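PDB 6UYH: prolyl-tRNA synthetase from Naegleria fowleri, which probably catalyses the ATP-dependent attachment of proline to its cognate tRNA, and is seen here with the inhibitor halofuginone and an ATP analogue bound. Local coordinates for residues R193-E196 with P202-K205; T222-I227 with G231-G236. One frame throughout, in Å; residues are numbered along the deposited sequence.

Contact 1: R193-E196 with P202-K205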
loop_
_atom_site.group_PDB
_atom_site.type_symbol
_atom_site.label_atom_id
_atom_site.label_comp_id
_atom_site.label_asym_id
_atom_site.label_seq_id
_atom_site.Cartn_x
_atom_site.Cartn_y
_atom_site.Cartn_z
ATOM N N ARG A 193 -7.733 -19.167 5.686
ATOM C CA ARG A 193 -6.531 -19.113 6.518
ATOM C C ARG A 193 -6.302 -17.721 7.102
ATOM O O ARG A 193 -5.832 -17.598 8.239
ATOM C CB ARG A 193 -5.315 -19.570 5.717
ATOM C CG ARG A 193 -5.416 -21.029 5.284
ATOM C CD ARG A 193 -4.151 -21.463 4.565
ATOM N NE ARG A 193 -2.993 -21.342 5.440
ATOM C CZ ARG A 193 -1.742 -21.215 5.013
ATOM N NH1 ARG A 193 -1.478 -21.200 3.711
ATOM N NH2 ARG A 193 -0.758 -21.097 5.889
ATOM N N VAL A 194 -6.595 -16.658 6.345
ATOM C CA VAL A 194 -6.485 -15.313 6.916
ATOM C C VAL A 194 -7.373 -15.196 8.146
ATOM O O VAL A 194 -6.925 -14.798 9.225
ATOM C CB VAL A 194 -6.845 -14.232 5.879
ATOM C CG1 VAL A 194 -6.972 -12.848 6.581
ATOM C CG2 VAL A 194 -5.795 -14.165 4.756
ATOM N N TYR A 195 -8.651 -15.543 8.003
ATOM C CA TYR A 195 -9.556 -15.404 9.135
ATOM C C TYR A 195 -9.138 -16.305 10.293
ATOM O O TYR A 195 -9.036 -15.849 11.438
ATOM C CB TYR A 195 -10.984 -15.701 8.698
ATOM C CG TYR A 195 -11.666 -14.499 8.110
ATOM C CD1 TYR A 195 -11.860 -14.376 6.734
ATOM C CD2 TYR A 195 -12.087 -13.456 8.935
ATOM C CE1 TYR A 195 -12.495 -13.255 6.203
ATOM C CE2 TYR A 195 -12.710 -12.339 8.416
ATOM C CZ TYR A 195 -12.915 -12.243 7.053
ATOM O OH TYR A 195 -13.538 -11.118 6.555
ATOM N N GLU A 196 -8.852 -17.579 10.013
ATOM C CA GLU A 196 -8.656 -18.528 11.112
ATOM C C GLU A 196 -7.247 -18.438 11.694
ATOM O O GLU A 196 -7.082 -18.384 12.916
ATOM C CB GLU A 196 -8.979 -19.948 10.646
ATOM C CG GLU A 196 -10.489 -20.099 10.296
ATOM C CD GLU A 196 -11.028 -21.506 10.422
ATOM O OE1 GLU A 196 -10.255 -22.432 10.746
ATOM O OE2 GLU A 196 -12.244 -21.681 10.197
ATOM N N PRO A 202 -13.603 -18.085 12.921
ATOM C CA PRO A 202 -13.992 -19.256 12.130
ATOM C C PRO A 202 -14.861 -18.858 10.948
ATOM O O PRO A 202 -15.579 -17.856 10.984
ATOM C CB PRO A 202 -14.779 -20.108 13.136
ATOM C CG PRO A 202 -15.426 -19.088 14.030
ATOM C CD PRO A 202 -14.383 -17.976 14.166
ATOM N N VAL A 203 -14.794 -19.668 9.883
ATOM C CA VAL A 203 -15.511 -19.363 8.649
ATOM C C VAL A 203 -16.278 -20.591 8.190
ATOM O O VAL A 203 -16.004 -21.722 8.597
ATOM C CB VAL A 203 -14.590 -18.888 7.494
ATOM C CG1 VAL A 203 -13.729 -17.702 7.901
ATOM C CG2 VAL A 203 -13.739 -20.027 6.981
ATOM N N ILE A 204 -17.248 -20.342 7.314
ATOM C CA ILE A 204 -17.965 -21.386 6.591
ATOM C C ILE A 204 -17.825 -21.087 5.107
ATOM O O ILE A 204 -18.200 -19.997 4.658
ATOM C CB ILE A 204 -19.448 -21.450 6.977
ATOM C CG1 ILE A 204 -19.605 -21.765 8.463
ATOM C CG2 ILE A 204 -20.143 -22.520 6.142
ATOM C CD1 ILE A 204 -21.024 -21.586 8.957
ATOM N N LYS A 205 -17.290 -22.044 4.352
ATOM C CA LYS A 205 -17.154 -21.891 2.909
ATOM C C LYS A 205 -18.448 -22.296 2.215
ATOM O O LYS A 205 -19.043 -23.314 2.545
ATOM C CB LYS A 205 -16.025 -22.775 2.383
ATOM C CG LYS A 205 -14.630 -22.371 2.783
ATOM C CD LYS A 205 -13.667 -23.457 2.306
ATOM C CE LYS A 205 -12.203 -23.071 2.549
ATOM N NZ LYS A 205 -11.320 -24.200 2.128
HETATM O O HOH W 1 -13.594 -23.313 8.562
#
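Glu196 and Val203 make the polar part of this contact. The backbone N of Val203 donates to Glu196 OE2 over 3.3 Å, with an N-H...O angle of 154°, and meets the anti lone pair of that oxygen, the one turned away from OE1. A water doubles the link: it gives one hydrogen to Glu196 OE2 at 2.7 Å and the other to Val203 O at 2.9 Å, bridging the carboxylate to the carbonyl of the residue whose amide it already holds. The side chain of Glu196, extended beyond CG (chi2 -154°), carries OE2 across to the 202-205 segment. The same oxygen also forms a salt bridge with Arg410 of helix 391-415, which would be expected to keep the buried carboxylate ionised. Pro202 brings its CA to 3.6 Å from Glu196 OE2, while its ring packs on Ala409, Arg410 and Met413.

The apolar part is carried by Val203 and Tyr195. Val203 CG1 presses on the root of the Tyr195 side chain, 3.5 Å from CB and 3.8 Å from CG, the two side chains crossing at about a right angle. Beyond CB the ring of Tyr195 leads away, and its OH is bonded to Gly236 O near the bound nucleotide analogue.

Together these contacts fasten the end of helix 177-198, where a wider pi-type turn runs through 194-196, to the chain entering strand 204-207: a tight helix-to-strand connection within the class II aminoacyl-tRNA synthetase core.

Contact 2: T222-I227 with G231-G236. With ANP (phosphoaminophosphonic acid-adenylate ester), chain C.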
loop_
_atom_site.group_PDB
_atom_site.type_symbol
_atom_site.label_atom_id
_atom_site.label_comp_id
_atom_site.label_asym_id
_atom_site.label_seq_id
_atom_site.Cartn_x
_atom_site.Cartn_y
_atom_site.Cartn_z
ATOM N N THR A 222 -17.772 -17.804 -1.189
ATOM C CA THR A 222 -17.639 -16.854 -0.093
ATOM C C THR A 222 -17.134 -17.582 1.144
ATOM O O THR A 222 -17.315 -18.792 1.277
ATOM C CB THR A 222 -19.001 -16.169 0.199
ATOM O OG1 THR A 222 -18.879 -15.275 1.308
ATOM C CG2 THR A 222 -20.079 -17.203 0.513
ATOM N N VAL A 223 -16.477 -16.845 2.040
ATOM C CA VAL A 223 -16.288 -17.291 3.420
ATOM C C VAL A 223 -17.237 -16.475 4.290
ATOM O O VAL A 223 -17.141 -15.242 4.350
ATOM C CB VAL A 223 -14.830 -17.164 3.894
ATOM C CG1 VAL A 223 -13.987 -18.295 3.297
ATOM C CG2 VAL A 223 -14.223 -15.799 3.515
ATOM N N GLU A 224 -18.179 -17.156 4.927
ATOM C CA GLU A 224 -19.129 -16.506 5.822
ATOM C C GLU A 224 -18.591 -16.506 7.242
ATOM O O GLU A 224 -18.003 -17.493 7.691
ATOM C CB GLU A 224 -20.477 -17.215 5.783
ATOM C CG GLU A 224 -21.171 -17.084 4.433
ATOM C CD GLU A 224 -21.498 -15.644 4.103
ATOM O OE1 GLU A 224 -22.261 -15.023 4.880
ATOM O OE2 GLU A 224 -20.974 -15.127 3.091
ATOM N N THR A 225 -18.789 -15.387 7.941
ATOM C CA THR A 225 -18.427 -15.247 9.346
ATOM C C THR A 225 -19.674 -14.861 10.124
ATOM O O THR A 225 -20.710 -14.517 9.545
ATOM C CB THR A 225 -17.323 -14.202 9.561
ATOM O OG1 THR A 225 -17.793 -12.918 9.149
ATOM C CG2 THR A 225 -16.051 -14.553 8.756
ATOM N N PHE A 226 -19.580 -14.932 11.451
ATOM C CA PHE A 226 -20.771 -14.836 12.288
ATOM C C PHE A 226 -20.519 -13.959 13.504
ATOM O O PHE A 226 -19.539 -14.160 14.228
ATOM C CB PHE A 226 -21.221 -16.224 12.745
ATOM C CG PHE A 226 -22.442 -16.214 13.619
ATOM C CD1 PHE A 226 -23.676 -15.801 13.118
ATOM C CD2 PHE A 226 -22.371 -16.651 14.935
ATOM C CE1 PHE A 226 -24.820 -15.818 13.928
ATOM C CE2 PHE A 226 -23.521 -16.679 15.745
ATOM C CZ PHE A 226 -24.739 -16.257 15.227
ATOM N N ILE A 227 -21.428 -13.016 13.745
ATOM C CA ILE A 227 -21.354 -12.129 14.904
ATOM C C ILE A 227 -22.375 -12.633 15.922
ATOM O O ILE A 227 -23.574 -12.401 15.781
ATOM C CB ILE A 227 -21.606 -10.668 14.521
ATOM C CG1 ILE A 227 -20.732 -10.273 13.316
ATOM C CG2 ILE A 227 -21.338 -9.739 15.736
ATOM C CD1 ILE A 227 -19.225 -10.535 13.480
ATOM N N GLY A 231 -26.350 -11.982 16.353
ATOM C CA GLY A 231 -26.809 -13.079 15.502
ATOM C C GLY A 231 -26.809 -12.770 14.020
ATOM O O GLY A 231 -27.759 -13.138 13.311
ATOM N N ARG A 232 -25.753 -12.121 13.528
ATOM C CA ARG A 232 -25.680 -11.665 12.148
ATOM C C ARG A 232 -24.450 -12.225 11.462
ATOM O O ARG A 232 -23.357 -12.227 12.030
ATOM C CB ARG A 232 -25.638 -10.144 12.059
ATOM C CG ARG A 232 -26.893 -9.526 12.571
ATOM C CD ARG A 232 -26.994 -8.048 12.294
ATOM N NE ARG A 232 -28.295 -7.628 12.796
ATOM C CZ ARG A 232 -29.372 -7.442 12.042
ATOM N NH1 ARG A 232 -29.298 -7.595 10.720
ATOM N NH2 ARG A 232 -30.513 -7.090 12.619
ATOM N N ALA A 233 -24.638 -12.678 10.231
ATOM C CA ALA A 233 -23.522 -13.111 9.416
ATOM C C ALA A 233 -22.860 -11.906 8.758
ATOM O O ALA A 233 -23.480 -10.855 8.561
ATOM C CB ALA A 233 -23.997 -14.103 8.355
ATOM N N VAL A 234 -21.580 -12.065 8.429
ATOM C CA VAL A 234 -20.830 -11.079 7.659
ATOM C C VAL A 234 -20.158 -11.808 6.503
ATOM O O VAL A 234 -19.406 -12.766 6.720
ATOM C CB VAL A 234 -19.785 -10.340 8.514
ATOM C CG1 VAL A 234 -18.903 -9.446 7.635
ATOM C CG2 VAL A 234 -20.457 -9.526 9.607
ATOM N N GLN A 235 -20.419 -11.349 5.279
ATOM C CA GLN A 235 -19.751 -11.890 4.102
ATOM C C GLN A 235 -18.283 -11.483 4.145
ATOM O O GLN A 235 -17.952 -10.299 4.001
ATOM C CB GLN A 235 -20.456 -11.394 2.841
ATOM C CG GLN A 235 -21.812 -12.072 2.570
ATOM C CD GLN A 235 -22.889 -11.766 3.626
ATOM O OE1 GLN A 235 -23.260 -10.610 3.838
ATOM N NE2 GLN A 235 -23.391 -12.810 4.285
ATOM N N GLY A 236 -17.395 -12.458 4.368
ATOM C CA GLY A 236 -16.039 -12.135 4.771
ATOM C C GLY A 236 -15.023 -11.956 3.668
ATOM O O GLY A 236 -13.939 -11.439 3.930
HETATM P PG ANP C . -21.877 -6.474 0.276
HETATM O O1G ANP C . -23.197 -7.085 0.355
HETATM O O2G ANP C . -22.053 -4.977 -0.220
HETATM O O3G ANP C . -21.261 -6.553 1.726
HETATM P PB ANP C . -20.349 -6.909 -2.266
HETATM O O1B ANP C . -20.901 -7.792 -3.282
HETATM O O2B ANP C . -20.712 -5.432 -2.610
HETATM N N3B ANP C . -20.874 -7.274 -0.750
HETATM P PA ANP C . -17.666 -7.299 -3.277
HETATM O O1A ANP C . -17.755 -8.653 -3.862
HETATM O O2A ANP C . -17.786 -6.254 -4.337
HETATM O O3A ANP C . -18.804 -7.029 -2.200
HETATM O "O5'" ANP C . -16.332 -6.989 -2.431
HETATM C "C5'" ANP C . -15.320 -7.928 -2.000
HETATM C "C4'" ANP C . -15.343 -7.947 -0.494
HETATM O "O4'" ANP C . -15.127 -6.612 0.016
HETATM C "C3'" ANP C . -16.689 -8.365 0.079
HETATM O "O3'" ANP C . -16.782 -9.782 0.156
HETATM C "C2'" ANP C . -16.684 -7.710 1.461
HETATM O "O2'" ANP C . -16.109 -8.586 2.422
HETATM C "C1'" ANP C . -15.836 -6.443 1.234
HETATM N N9 ANP C . -16.621 -5.219 1.140
HETATM C C8 ANP C . -17.641 -4.952 0.263
HETATM N N7 ANP C . -18.170 -3.761 0.400
HETATM C C5 ANP C . -17.445 -3.200 1.444
HETATM C C6 ANP C . -17.517 -1.948 2.080
HETATM N N6 ANP C . -18.346 -0.968 1.711
HETATM N N1 ANP C . -16.671 -1.721 3.110
HETATM C C2 ANP C . -15.802 -2.677 3.452
HETATM N N3 ANP C . -15.631 -3.887 2.915
HETATM C C4 ANP C . -16.492 -4.090 1.912
#
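Strands 222-227 and 232-236 run antiparallel as a twisted ladder, with Thr225-Val234 and Ile227-Arg232 as hydrogen-bonded pairs and Glu224-Gln235 and Phe226-Ala233 as non-hydrogen-bonded ones. Val234 N reaches Thr225 O at 2.8 Å, and Gly236 N reaches Val223 O at 2.8 Å. At the turn end Ile227 O accepts from Arg232 N and, weakly, from Gly231 N, so two residues face one in a G1 beta bulge; Gly231 has the positive phi (64°) of that motif.

Val234 O is gripped twice, by Thr225 N and by Thr225 OG1 at 2.9 Å, which arrive from opposite faces of its carbonyl plane. With chi1 at 63°, OG1 sits between the backbone N and the carbonyl carbon of its own residue, turned back to the neighbouring strand. On the sheet face that carries Thr225, Ile227 and Val234, Ile227 CG1 meets Val234 CG2 at 3.8 Å.

On the opposite face, Glu224 and Gln235 lie side by side with carboxylate and amide nearly coplanar, 15° apart. Gln235 NE2 donates to the syn lone pair of Glu224 OE1 at 2.6 Å, with OE1 lying somewhat out of the amide plane of Gln235, while Thr222 OG1 donates to the anti lone pair of OE2 and fixes the carboxylate from its other end. Phe226 swings its ring along the partner strand, CE1 lying 3.6 Å from Gly231 C.

At the far end Gln235 O accepts the ribose O2' of the bound ATP analogue at 3.0 Å and is also bonded to Arg274. This beta hairpin of the class II synthetase core thus builds part of the nucleotide pocket, which Gly236 also lines.

In the fold
From the N terminus, helix 177-198 ends in contact 1, which closes the short connection into strand 204-207. The chain then leads to strand 219-227, which pairs antiparallel with 204-207, and turns back into strand 232-243, so that contact 2 closes a hairpin. The two contacts follow in series, neither nesting nor crossing, with centres about 10 Å apart. They are joined directly: Ile204 O probably bonds to Glu224 N, and Tyr195 and Val203 both pack on Val223 and Thr225 of the first hairpin strand. Helix, short strand and hairpin are thus tied together in the class II core beside the nucleotide.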